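Local structure of haloacid dehalogenase-like hydrolase (Salmonella enterica subsp. enterica serovar Typhi, 4EZE) at residues Ile266-Gly271 and His304-Leu309; Ala154-Arg159 and Asp235-Pro240; Tyr220-Thr225 and Val252-Arg257. The protein probably catalyses the magnesium-dependent hydrolysis of O-phosphoserine to serine and phosphate, the final step of L-serine biosynthesis, as a member of the HAD-like hydrolase superfamily. All coordinates share one frame; numbering follows the deposited sequence.

In the fold
Contacts 1 and 3 lie on the same six-stranded parallel sheet, their centres about 19 Å apart: strand 265-269 is an inner strand and strand 220-224 an outermost one. Contact 2, centred about 28 Å from contact 1, joins helix 152-161 to the two-stranded hairpin. Along the chain, contacts 2 and 3 alternate in their segments, and contact 1 opens after both have closed. Strand 226-229 of the hairpin follows strand 220-224, and a probable hydrogen bond between Thr238 N and Thr225 O (2.8 Å) ties the hairpin's second strand back to that link. The metal site, with Asp270 of contact 1, lies at the C-terminal end of the sheet, as in other HAD enzymes.

Contact 1 (Ile266-Gly271 and His304-Leu309); sequences IACGDG and HGFELL. With NA (sodium ion), chain D.
The Rossmann-like core of a HAD hydrolase appears here through strand 265-269, where Cys268 packs against segment 304-309, while the loop just after the strand's C-terminal end supplies a metal ligand. Cys268 touches Phe306 and Leu309 of the short 3-10 segment 306-309. Its SG lies 4.1 Å from Phe306 CE1, and Cys268 CB is equally close to the same ring carbon. This is an oblique sulfur-aromatic contact, with SG 5.4 Å from the centroid of the Phe306 ring and 72° off its normal. Leu309 brings its CD2 methyl to 4.2 Å from the same Cys268 SG. With SG anti to the carbonyl carbon (chi1 -53°), the cysteine reaches both partners at once.

Two residues further on, Asp270 OD1 binds the sodium ion at 2.4 Å, and Asp114 OD2, Asp116 O and two waters also coordinate it. Lys290 makes a long, weak ion pair with Asp270 OD2. Phe306 stacks on Trp287, meets Phe113 edge-to-face and touches helix 184-193, while Cys268 and Leu309 both rest on Phe113 of strand 110-113 and Ile285 of strand 283-287.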
ATOM      1  N   ILE A 266       7.843   0.117  -6.939  1.00 51.38           N
ATOM      2  CA  ILE A 266       7.187   0.510  -5.695  1.00 37.01           C
ATOM      3  C   ILE A 266       5.916  -0.365  -5.480  1.00 47.92           C
ATOM      4  O   ILE A 266       5.084  -0.503  -6.387  1.00 47.42           O
ATOM      5  CB  ILE A 266       6.802   1.990  -5.762  1.00 51.72           C
ATOM      6  CG1 ILE A 266       8.043   2.880  -5.864  1.00 40.98           C
ATOM      7  CG2 ILE A 266       5.938   2.392  -4.583  1.00 35.92           C
ATOM      8  CD1 ILE A 266       7.695   4.266  -6.366  1.00 47.98           C
ATOM      9  N   ALA A 267       5.786  -0.958  -4.290  1.00 40.34           N
ATOM     10  CA  ALA A 267       4.604  -1.737  -3.878  1.00 43.44           C
ATOM     11  C   ALA A 267       4.092  -1.211  -2.540  1.00 50.24           C
ATOM     12  O   ALA A 267       4.888  -0.869  -1.672  1.00 44.41           O
ATOM     13  CB  ALA A 267       4.958  -3.205  -3.742  1.00 37.44           C
ATOM     14  N   CYS A 268       2.774  -1.140  -2.379  1.00 50.86           N
ATOM     15  CA  CYS A 268       2.147  -0.596  -1.161  1.00 38.80           C
ATOM     16  C   CYS A 268       1.168  -1.625  -0.609  1.00 59.25           C
ATOM     17  O   CYS A 268       0.425  -2.233  -1.369  1.00 38.34           O
ATOM     18  CB  CYS A 268       1.309   0.635  -1.494  1.00 52.96           C
ATOM     19  SG  CYS A 268       2.157   1.936  -2.405  1.00 45.76           S
ATOM     20  N   GLY A 269       1.140  -1.812   0.704  1.00 41.69           N
ATOM     21  CA  GLY A 269       0.225  -2.784   1.309  1.00 39.14           C
ATOM     22  C   GLY A 269       0.097  -2.526   2.797  1.00 46.27           C
ATOM     23  O   GLY A 269       0.875  -1.758   3.366  1.00 38.28           O
ATOM     24  N   ASP A 270      -0.878  -3.178   3.418  1.00 37.78           N
ATOM     25  CA  ASP A 270      -1.154  -3.021   4.833  1.00 36.64           C
ATOM     26  C   ASP A 270      -0.970  -4.318   5.649  1.00 45.68           C
ATOM     27  O   ASP A 270      -0.743  -4.251   6.864  1.00 49.59           O
ATOM     28  CB  ASP A 270      -2.609  -2.635   5.014  1.00 45.94           C
ATOM     29  CG  ASP A 270      -3.538  -3.768   4.626  1.00 57.52           C
ATOM     30  OD1 ASP A 270      -3.535  -4.147   3.432  1.00 53.16           O
ATOM     31  OD2 ASP A 270      -4.233  -4.298   5.516  1.00 63.55           O
ATOM     32  N   GLY A 271      -1.093  -5.482   5.006  1.00 51.83           N
ATOM     33  CA  GLY A 271      -1.221  -6.778   5.741  1.00 37.61           C
ATOM     34  C   GLY A 271      -0.108  -7.793   5.551  1.00 61.91           C
ATOM     35  O   GLY A 271       0.682  -7.708   4.600  1.00 47.93           O
ATOM     36  N   HIS A 304      -1.131  10.399   6.901  1.00 40.90           N
ATOM     37  CA  HIS A 304      -1.590  11.217   5.779  1.00 45.13           C
ATOM     38  C   HIS A 304      -2.083  10.279   4.712  1.00 58.40           C
ATOM     39  O   HIS A 304      -2.329   9.122   5.006  1.00 37.38           O
ATOM     40  CB  HIS A 304      -0.465  12.127   5.271  1.00 38.98           C
ATOM     41  CG  HIS A 304      -0.066  13.180   6.264  1.00 38.92           C
ATOM     42  ND1 HIS A 304       0.845  12.945   7.274  1.00 47.04           N
ATOM     43  CD2 HIS A 304      -0.478  14.463   6.418  1.00 37.76           C
ATOM     44  CE1 HIS A 304       0.979  14.041   8.005  1.00 33.70           C
ATOM     45  NE2 HIS A 304       0.197  14.980   7.498  1.00 54.33           N
ATOM     46  N   GLY A 305      -2.239  10.750   3.482  1.00 33.85           N
ATOM     47  CA  GLY A 305      -2.774   9.877   2.441  1.00 38.62           C
ATOM     48  C   GLY A 305      -1.712   9.564   1.417  1.00 35.74           C
ATOM     49  O   GLY A 305      -0.541   9.878   1.613  1.00 43.82           O
ATOM     50  N   PHE A 306      -2.124   8.950   0.323  1.00 47.07           N
ATOM     51  CA  PHE A 306      -1.207   8.523  -0.717  1.00 43.11           C
ATOM     52  C   PHE A 306      -0.633   9.714  -1.519  1.00 38.40           C
ATOM     53  O   PHE A 306       0.238   9.536  -2.385  1.00 40.25           O
ATOM     54  CB  PHE A 306      -1.919   7.564  -1.662  1.00 40.12           C
ATOM     55  CG  PHE A 306      -1.974   6.151  -1.171  1.00 37.11           C
ATOM     56  CD1 PHE A 306      -0.841   5.365  -1.152  1.00 39.36           C
ATOM     57  CD2 PHE A 306      -3.163   5.601  -0.756  1.00 44.42           C
ATOM     58  CE1 PHE A 306      -0.893   4.053  -0.697  1.00 38.23           C
ATOM     59  CE2 PHE A 306      -3.237   4.285  -0.330  1.00 34.19           C
ATOM     60  CZ  PHE A 306      -2.095   3.501  -0.303  1.00 37.84           C
ATOM     61  N   GLU A 307      -1.104  10.925  -1.255  1.00 37.60           N
ATOM     62  CA  GLU A 307      -0.451  12.077  -1.891  1.00 34.54           C
ATOM     63  C   GLU A 307       1.042  11.993  -1.593  1.00 51.26           C
ATOM     64  O   GLU A 307       1.870  12.363  -2.439  1.00 61.71           O
ATOM     65  CB  GLU A 307      -1.058  13.408  -1.445  1.00 41.34           C
ATOM     66  CG  GLU A 307      -0.757  13.804   0.005  1.00 38.79           C
ATOM     67  CD  GLU A 307      -1.657  13.097   1.000  1.00 47.20           C
ATOM     68  OE1 GLU A 307      -2.417  12.210   0.552  1.00 43.88           O
ATOM     69  OE2 GLU A 307      -1.616  13.436   2.221  1.00 48.70           O
ATOM     70  N   LEU A 308       1.391  11.462  -0.416  1.00 43.57           N
ATOM     71  CA  LEU A 308       2.805  11.384   0.017  1.00 44.20           C
ATOM     72  C   LEU A 308       3.714  10.528  -0.878  1.00 38.65           C
ATOM     73  O   LEU A 308       4.925  10.662  -0.818  1.00 41.23           O
ATOM     74  CB  LEU A 308       2.939  10.896   1.469  1.00 43.44           C
ATOM     75  CG  LEU A 308       2.331  11.664   2.651  1.00 43.10           C
ATOM     76  CD1 LEU A 308       3.012  11.249   3.944  1.00 35.82           C
ATOM     77  CD2 LEU A 308       2.464  13.164   2.475  1.00 40.15           C
ATOM     78  N   LEU A 309       3.158   9.646  -1.707  1.00 46.15           N
ATOM     79  CA  LEU A 309       4.024   8.919  -2.642  1.00 35.22           C
ATOM     80  C   LEU A 309       4.832   9.894  -3.524  1.00 38.34           C
ATOM     81  O   LEU A 309       5.865   9.543  -4.103  1.00 40.40           O
ATOM     82  CB  LEU A 309       3.217   7.980  -3.520  1.00 34.35           C
ATOM     83  CG  LEU A 309       2.503   6.837  -2.813  1.00 44.08           C
ATOM     84  CD1 LEU A 309       1.678   6.099  -3.841  1.00 39.94           C
ATOM     85  CD2 LEU A 309       3.527   5.895  -2.223  1.00 42.63           C
TER
HETATM   86 NA    NA D 302      -4.839  -5.720   2.265  1.00 56.47          NA
HETATM   87  O   HOH W   1      -3.912  -7.353   3.245  1.00 69.23           O
HETATM   88  O   HOH W   2      -6.423  -6.626   4.008  1.00 46.75           O

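Contact 2 (Ala154-Arg159 and Asp235-Pro240)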
ATOM      1  N   ALA A 154      -7.375 -21.774   2.573  1.00 62.05           N
ATOM      2  CA  ALA A 154      -8.595 -22.406   3.062  1.00 61.90           C
ATOM      3  C   ALA A 154      -9.501 -21.339   3.696  1.00 41.16           C
ATOM      4  O   ALA A 154     -10.731 -21.432   3.637  1.00 65.17           O
ATOM      5  CB  ALA A 154      -8.259 -23.529   4.042  1.00 54.53           C
ATOM      6  N   SER A 155      -8.891 -20.297   4.253  1.00 43.79           N
ATOM      7  CA  SER A 155      -9.655 -19.126   4.671  1.00 41.26           C
ATOM      8  C   SER A 155     -10.361 -18.531   3.464  1.00 70.31           C
ATOM      9  O   SER A 155     -11.575 -18.291   3.483  1.00 54.09           O
ATOM     10  CB  SER A 155      -8.735 -18.076   5.278  1.00 47.76           C
ATOM     11  OG  SER A 155      -9.359 -16.802   5.291  1.00 61.12           O
ATOM     12  N   PHE A 156      -9.596 -18.291   2.405  1.00 51.49           N
ATOM     13  CA  PHE A 156     -10.182 -17.725   1.195  1.00 61.92           C
ATOM     14  C   PHE A 156     -11.264 -18.647   0.603  1.00 52.47           C
ATOM     15  O   PHE A 156     -12.364 -18.205   0.264  1.00 48.84           O
ATOM     16  CB  PHE A 156      -9.097 -17.405   0.146  1.00 64.36           C
ATOM     17  CG  PHE A 156      -9.655 -16.811  -1.112  1.00 51.10           C
ATOM     18  CD1 PHE A 156      -9.966 -15.463  -1.175  1.00 46.07           C
ATOM     19  CD2 PHE A 156      -9.928 -17.610  -2.216  1.00 47.59           C
ATOM     20  CE1 PHE A 156     -10.528 -14.918  -2.321  1.00 52.98           C
ATOM     21  CE2 PHE A 156     -10.483 -17.069  -3.372  1.00 50.80           C
ATOM     22  CZ  PHE A 156     -10.785 -15.715  -3.424  1.00 37.28           C
ATOM     23  N   THR A 157     -10.971 -19.935   0.479  1.00 48.03           N
ATOM     24  CA  THR A 157     -11.939 -20.829  -0.157  1.00 45.82           C
ATOM     25  C   THR A 157     -13.219 -20.886   0.672  1.00 59.72           C
ATOM     26  O   THR A 157     -14.332 -20.774   0.140  1.00 51.31           O
ATOM     27  CB  THR A 157     -11.371 -22.259  -0.356  1.00 53.66           C
ATOM     28  OG1 THR A 157     -10.594 -22.624   0.785  1.00 75.68           O
ATOM     29  CG2 THR A 157     -10.458 -22.320  -1.564  1.00 49.05           C
ATOM     30  N   ARG A 158     -13.061 -21.080   1.979  1.00 50.79           N
ATOM     31  CA  ARG A 158     -14.212 -21.132   2.894  1.00 78.27           C
ATOM     32  C   ARG A 158     -15.111 -19.913   2.789  1.00 51.10           C
ATOM     33  O   ARG A 158     -16.331 -20.037   2.666  1.00 51.85           O
ATOM     34  CB  ARG A 158     -13.758 -21.287   4.342  1.00 64.10           C
ATOM     35  CG  ARG A 158     -13.859 -22.705   4.864  1.00 67.89           C
ATOM     36  CD  ARG A 158     -13.119 -22.850   6.183  1.00 89.48           C
ATOM     37  NE  ARG A 158     -13.542 -24.041   6.914  1.00139.54           N
ATOM     38  CZ  ARG A 158     -13.290 -25.287   6.528  1.00107.40           C
ATOM     39  NH1 ARG A 158     -12.620 -25.520   5.407  1.00 97.79           N
ATOM     40  NH2 ARG A 158     -13.718 -26.305   7.260  1.00107.33           N
ATOM     41  N   ARG A 159     -14.510 -18.729   2.850  1.00 44.31           N
ATOM     42  CA  ARG A 159     -15.299 -17.500   2.767  1.00 40.71           C
ATOM     43  C   ARG A 159     -15.995 -17.358   1.427  1.00 82.72           C
ATOM     44  O   ARG A 159     -17.152 -16.931   1.359  1.00 70.33           O
ATOM     45  CB  ARG A 159     -14.431 -16.275   3.076  1.00 46.46           C
ATOM     46  CG  ARG A 159     -14.084 -16.196   4.561  1.00 74.86           C
ATOM     47  CD  ARG A 159     -13.211 -15.000   4.917  1.00 61.87           C
ATOM     48  NE  ARG A 159     -11.889 -15.145   4.328  1.00 59.72           N
ATOM     49  CZ  ARG A 159     -11.341 -14.260   3.510  1.00 54.38           C
ATOM     50  NH1 ARG A 159     -11.982 -13.133   3.230  1.00 50.22           N
ATOM     51  NH2 ARG A 159     -10.132 -14.488   3.008  1.00 66.11           N
ATOM     52  N   ASP A 235     -18.550 -21.206  -6.943  1.00 45.75           N
ATOM     53  CA  ASP A 235     -17.373 -21.460  -6.122  1.00 50.73           C
ATOM     54  C   ASP A 235     -16.264 -22.038  -7.000  1.00 60.27           C
ATOM     55  O   ASP A 235     -15.411 -22.779  -6.504  1.00 44.83           O
ATOM     56  CB  ASP A 235     -17.686 -22.488  -5.038  1.00 54.87           C
ATOM     57  CG  ASP A 235     -18.063 -23.849  -5.628  1.00 55.00           C
ATOM     58  OD1 ASP A 235     -17.971 -24.005  -6.863  1.00103.46           O
ATOM     59  OD2 ASP A 235     -18.442 -24.759  -4.866  1.00 85.72           O
ATOM     60  N   ASN A 236     -16.289 -21.752  -8.303  1.00 51.35           N
ATOM     61  CA  ASN A 236     -15.191 -22.158  -9.169  0.50 46.74           C
ATOM     62  C   ASN A 236     -14.062 -21.135  -9.073  1.00 54.75           C
ATOM     63  O   ASN A 236     -14.079 -20.087  -9.735  1.00 49.46           O
ATOM     64  CB  ASN A 236     -15.671 -22.365 -10.614  0.50 46.03           C
ATOM     65  CG  ASN A 236     -16.791 -23.388 -10.714  0.50 48.54           C
ATOM     66  OD1 ASN A 236     -16.913 -24.287  -9.868  0.50 39.81           O
ATOM     67  ND2 ASN A 236     -17.632 -23.246 -11.736  0.50 45.66           N
ATOM     68  N   ILE A 237     -13.103 -21.438  -8.210  1.00 51.51           N
ATOM     69  CA  ILE A 237     -11.978 -20.568  -7.978  1.00 40.40           C
ATOM     70  C   ILE A 237     -10.814 -21.001  -8.890  1.00 64.34           C
ATOM     71  O   ILE A 237     -10.415 -22.158  -8.879  1.00 48.86           O
ATOM     72  CB  ILE A 237     -11.535 -20.642  -6.498  1.00 45.53           C
ATOM     73  CG1 ILE A 237     -12.672 -20.227  -5.562  1.00 50.85           C
ATOM     74  CG2 ILE A 237     -10.348 -19.719  -6.233  1.00 42.77           C
ATOM     75  CD1 ILE A 237     -12.275 -20.286  -4.108  1.00 60.16           C
ATOM     76  N   THR A 238     -10.279 -20.085  -9.692  1.00 51.12           N
ATOM     77  CA  THR A 238      -9.087 -20.399 -10.518  1.00 50.31           C
ATOM     78  C   THR A 238      -7.876 -20.821  -9.673  1.00 46.67           C
ATOM     79  O   THR A 238      -7.455 -20.065  -8.795  1.00 53.77           O
ATOM     80  CB  THR A 238      -8.674 -19.154 -11.298  1.00 40.03           C
ATOM     81  OG1 THR A 238      -9.724 -18.804 -12.198  1.00 50.25           O
ATOM     82  CG2 THR A 238      -7.344 -19.382 -12.085  1.00 43.07           C
ATOM     83  N   LEU A 239      -7.309 -22.005  -9.928  1.00 34.44           N
ATOM     84  CA  LEU A 239      -6.065 -22.433  -9.230  1.00 38.20           C
ATOM     85  C   LEU A 239      -4.836 -22.268 -10.121  1.00 58.10           C
ATOM     86  O   LEU A 239      -4.935 -22.420 -11.336  1.00 47.29           O
ATOM     87  CB  LEU A 239      -6.149 -23.904  -8.830  1.00 33.61           C
ATOM     88  CG  LEU A 239      -7.460 -24.313  -8.178  1.00 60.49           C
ATOM     89  CD1 LEU A 239      -7.374 -25.797  -7.873  1.00 37.37           C
ATOM     90  CD2 LEU A 239      -7.745 -23.459  -6.930  1.00 46.00           C
ATOM     91  N   PRO A 240      -3.664 -21.980  -9.524  1.00 52.67           N
ATOM     92  CA  PRO A 240      -3.367 -21.856  -8.096  1.00 62.07           C
ATOM     93  C   PRO A 240      -3.877 -20.523  -7.533  1.00 50.04           C
ATOM     94  O   PRO A 240      -3.972 -19.536  -8.267  1.00 44.63           O
ATOM     95  CB  PRO A 240      -1.839 -21.874  -8.068  1.00 47.88           C
ATOM     96  CG  PRO A 240      -1.453 -21.153  -9.356  1.00 35.13           C
ATOM     97  CD  PRO A 240      -2.545 -21.489 -10.359  1.00 46.52           C
TER
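Ile237 meets Phe156 and Thr157 through the two ends of its branched side chain, and every direct touch here is between carbon atoms. The CD1 methyl is shared: it lies 3.8 Å from Phe156 CE2 and 3.7 Å from Thr157 CG2. The second branch, CG2, comes to the edge of the Phe156 ring, in its plane, 3.9 Å from CE2, whereas CD1 approaches the same ring obliquely. The Phe156 and Ile237 side chains run antiparallel alongside one another, while Thr157 lies roughly perpendicular to Ile237.

Side-chain torsions account for this division of labour. Phe156 carries CG anti to its own N (chi1 -180°), and the ring reaches out to the hairpin from helix 152-161. In Thr157 the hydroxyl turns back to the helix, where OG1 is hydrogen-bonded to Asn153 O, and the methyl is presented to Ile237. Arg159, one turn after Ser155, bonds through NE to Ser155 OG at 3.2 Å, the partner tilted 20° from the guanidinium plane; this arginine also packs on helix 135-146. Behind Ile237, strand 232-237 is joined to its hairpin partner by the backbone bonds of Asn236 with Glu227.

The chemistry is thus that of methyl groups against a ring and another methyl, an apolar junction between the hairpin and helix 152-161, which probably belongs to the cap, with the threonine's polar end satisfied within its own helix.

Contact 3 (Tyr220-Thr225 and Val252-Arg257)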
ATOM      1  N   TYR A 220      -2.658  -2.261 -14.854  1.00 50.32           N
ATOM      2  CA  TYR A 220      -2.807  -3.700 -14.597  1.00 36.67           C
ATOM      3  C   TYR A 220      -3.616  -3.988 -13.347  1.00 52.12           C
ATOM      4  O   TYR A 220      -3.806  -3.122 -12.487  1.00 49.01           O
ATOM      5  CB  TYR A 220      -1.430  -4.368 -14.479  1.00 48.59           C
ATOM      6  CG  TYR A 220      -0.582  -4.135 -15.703  1.00 48.55           C
ATOM      7  CD1 TYR A 220      -0.659  -4.993 -16.786  1.00 57.77           C
ATOM      8  CD2 TYR A 220       0.262  -3.028 -15.793  1.00 61.30           C
ATOM      9  CE1 TYR A 220       0.092  -4.774 -17.923  1.00 60.55           C
ATOM     10  CE2 TYR A 220       1.022  -2.801 -16.925  1.00 61.19           C
ATOM     11  CZ  TYR A 220       0.927  -3.681 -17.989  1.00 62.44           C
ATOM     12  OH  TYR A 220       1.663  -3.483 -19.125  1.00 61.82           O
ATOM     13  N   ALA A 221      -4.059  -5.232 -13.240  1.00 42.51           N
ATOM     14  CA  ALA A 221      -4.914  -5.651 -12.153  1.00 43.04           C
ATOM     15  C   ALA A 221      -4.921  -7.178 -12.154  1.00 49.42           C
ATOM     16  O   ALA A 221      -5.135  -7.791 -13.179  1.00 47.62           O
ATOM     17  CB  ALA A 221      -6.317  -5.088 -12.340  1.00 56.08           C
ATOM     18  N   PHE A 222      -4.643  -7.785 -11.010  1.00 45.20           N
ATOM     19  CA  PHE A 222      -4.503  -9.224 -10.911  1.00 46.00           C
ATOM     20  C   PHE A 222      -5.088  -9.606  -9.572  1.00 46.39           C
ATOM     21  O   PHE A 222      -4.803  -8.949  -8.597  1.00 50.77           O
ATOM     22  CB  PHE A 222      -3.017  -9.611 -10.872  1.00 41.56           C
ATOM     23  CG  PHE A 222      -2.249  -9.194 -12.080  1.00 65.55           C
ATOM     24  CD1 PHE A 222      -2.272  -9.970 -13.234  1.00 61.34           C
ATOM     25  CD2 PHE A 222      -1.491  -8.028 -12.065  1.00 41.59           C
ATOM     26  CE1 PHE A 222      -1.555  -9.584 -14.360  1.00 47.32           C
ATOM     27  CE2 PHE A 222      -0.784  -7.631 -13.196  1.00 50.89           C
ATOM     28  CZ  PHE A 222      -0.816  -8.416 -14.341  1.00 47.31           C
ATOM     29  N   SER A 223      -5.872 -10.676  -9.501  1.00 48.83           N
ATOM     30  CA  SER A 223      -6.267 -11.201  -8.193  1.00 47.51           C
ATOM     31  C   SER A 223      -6.695 -12.644  -8.348  1.00 60.35           C
ATOM     32  O   SER A 223      -6.401 -13.283  -9.379  1.00 43.63           O
ATOM     33  CB  SER A 223      -7.391 -10.358  -7.589  1.00 47.99           C
ATOM     34  OG  SER A 223      -8.557 -10.430  -8.395  1.00 51.92           O
ATOM     35  N   ASN A 224      -7.376 -13.173  -7.333  1.00 40.30           N
ATOM     36  CA  ASN A 224      -8.008 -14.486  -7.492  1.00 54.11           C
ATOM     37  C   ASN A 224      -9.171 -14.355  -8.444  1.00 44.46           C
ATOM     38  O   ASN A 224      -9.734 -13.271  -8.608  1.00 52.19           O
ATOM     39  CB  ASN A 224      -8.528 -15.007  -6.174  1.00 43.06           C
ATOM     40  CG  ASN A 224      -7.449 -15.592  -5.322  1.00 44.95           C
ATOM     41  OD1 ASN A 224      -6.831 -16.578  -5.698  1.00 40.76           O
ATOM     42  ND2 ASN A 224      -7.237 -15.010  -4.140  1.00 49.10           N
ATOM     43  N   THR A 225      -9.545 -15.457  -9.082  1.00 46.86           N
ATOM     44  CA  THR A 225     -10.657 -15.400 -10.001  1.00 43.72           C
ATOM     45  C   THR A 225     -11.723 -16.366  -9.512  1.00 49.49           C
ATOM     46  O   THR A 225     -11.441 -17.545  -9.283  1.00 42.34           O
ATOM     47  CB  THR A 225     -10.245 -15.741 -11.445  1.00 57.35           C
ATOM     48  OG1 THR A 225      -8.958 -15.171 -11.731  1.00 52.11           O
ATOM     49  CG2 THR A 225     -11.261 -15.174 -12.437  1.00 52.41           C
ATOM     50  N   VAL A 252       6.964  -9.873  -9.757  1.00 43.79           N
ATOM     51  CA  VAL A 252       8.195 -10.235 -10.428  1.00 45.05           C
ATOM     52  C   VAL A 252       7.939 -10.422 -11.916  1.00 56.88           C
ATOM     53  O   VAL A 252       8.635  -9.839 -12.769  1.00 48.56           O
ATOM     54  CB  VAL A 252       8.765 -11.542  -9.855  1.00 52.67           C
ATOM     55  CG1 VAL A 252       9.943 -12.031 -10.693  1.00 40.84           C
ATOM     56  CG2 VAL A 252       9.197 -11.319  -8.425  1.00 36.88           C
ATOM     57  N   ASP A 253       6.927 -11.228 -12.223  1.00 42.79           N
ATOM     58  CA  ASP A 253       6.606 -11.545 -13.619  1.00 45.02           C
ATOM     59  C   ASP A 253       6.201 -10.291 -14.392  1.00 52.10           C
ATOM     60  O   ASP A 253       6.507 -10.166 -15.580  1.00 49.39           O
ATOM     61  CB  ASP A 253       5.543 -12.670 -13.741  1.00 43.30           C
ATOM     62  CG  ASP A 253       5.970 -14.000 -13.046  1.00 48.78           C
ATOM     63  OD1 ASP A 253       7.130 -14.128 -12.593  1.00 44.58           O
ATOM     64  OD2 ASP A 253       5.138 -14.935 -12.944  1.00 50.50           O
ATOM     65  N   LEU A 254       5.544  -9.342 -13.728  1.00 44.77           N
ATOM     66  CA  LEU A 254       5.084  -8.136 -14.430  1.00 39.59           C
ATOM     67  C   LEU A 254       6.265  -7.245 -14.706  1.00 46.04           C
ATOM     68  O   LEU A 254       6.349  -6.596 -15.749  1.00 52.08           O
ATOM     69  CB  LEU A 254       4.123  -7.344 -13.589  1.00 41.65           C
ATOM     70  CG  LEU A 254       3.617  -6.041 -14.212  1.00 48.57           C
ATOM     71  CD1 LEU A 254       2.933  -6.289 -15.548  1.00 43.18           C
ATOM     72  CD2 LEU A 254       2.615  -5.399 -13.261  1.00 51.43           C
ATOM     73  N   ALA A 255       7.178  -7.195 -13.746  1.00 48.21           N
ATOM     74  CA  ALA A 255       8.321  -6.350 -13.910  1.00 60.84           C
ATOM     75  C   ALA A 255       9.171  -6.963 -15.020  1.00 74.88           C
ATOM     76  O   ALA A 255       9.695  -6.244 -15.848  1.00 52.77           O
ATOM     77  CB  ALA A 255       9.087  -6.214 -12.609  1.00 50.81           C
ATOM     78  N   ALA A 256       9.268  -8.290 -15.061  1.00 50.93           N
ATOM     79  CA  ALA A 256      10.024  -8.963 -16.133  1.00 48.24           C
ATOM     80  C   ALA A 256       9.434  -8.576 -17.460  1.00 48.12           C
ATOM     81  O   ALA A 256      10.146  -8.194 -18.377  1.00 56.16           O
ATOM     82  CB  ALA A 256       9.940 -10.482 -16.001  1.00 40.67           C
ATOM     83  N   ARG A 257       8.121  -8.715 -17.573  1.00 57.54           N
ATOM     84  CA  ARG A 257       7.485  -8.428 -18.832  1.00 52.73           C
ATOM     85  C   ARG A 257       7.766  -6.985 -19.237  1.00 79.12           C
ATOM     86  O   ARG A 257       8.097  -6.725 -20.384  1.00 58.18           O
ATOM     87  CB  ARG A 257       5.981  -8.743 -18.824  1.00 49.72           C
ATOM     88  CG  ARG A 257       5.133  -7.685 -19.538  1.00 86.06           C
ATOM     89  CD  ARG A 257       4.171  -8.232 -20.593  1.00 63.50           C
ATOM     90  NE  ARG A 257       3.696  -9.586 -20.309  1.00 94.07           N
ATOM     91  CZ  ARG A 257       2.454  -9.898 -19.938  1.00118.49           C
ATOM     92  NH1 ARG A 257       1.534  -8.949 -19.796  1.00 87.35           N
ATOM     93  NH2 ARG A 257       2.124 -11.166 -19.712  1.00 46.96           N
TER
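Strand 220-224 runs past helix 244-258 at a distance set by side chains: the closest alpha carbons, those of Tyr220 and Leu254, stand 9.1 Å apart. In the extended chain, Tyr220 and Phe222 both direct their side chains at the helix, and Ala221 between them turns to helix 206-216 on the other face of the strand. Within the helix, backbone bonds such as Ala256 N to Val252 O at 2.8 Å keep the turn regular.

Leu254 is the helical residue that meets both rings, one methyl to each. Its CD1 sits over the centre of the Tyr220 ring, 3.9 Å from the centroid and 5° off the ring normal, a CH-pi contact with the methyl almost directly above the face. The other methyl, CD2, reaches Phe222 CE2 at 4.1 Å, approaching that ring obliquely, and also lies 4.2 Å from Tyr220 CD2. Leu254 holds CG anti to the backbone N (chi1 178°), and this extends the fork from the helix toward the strand. Being two residues apart on one face of the strand, and with similar first torsions near -60°, the two aromatic residues carry their rings side by side.

Leu254 also rests on Ala199 of strand 197-202, and Phe222 on Thr250. A helix packed over adjacent strands of a parallel sheet through a leucine is the layered alpha/beta arrangement of the Rossmann-like HAD core, seen here at one of its outermost strands.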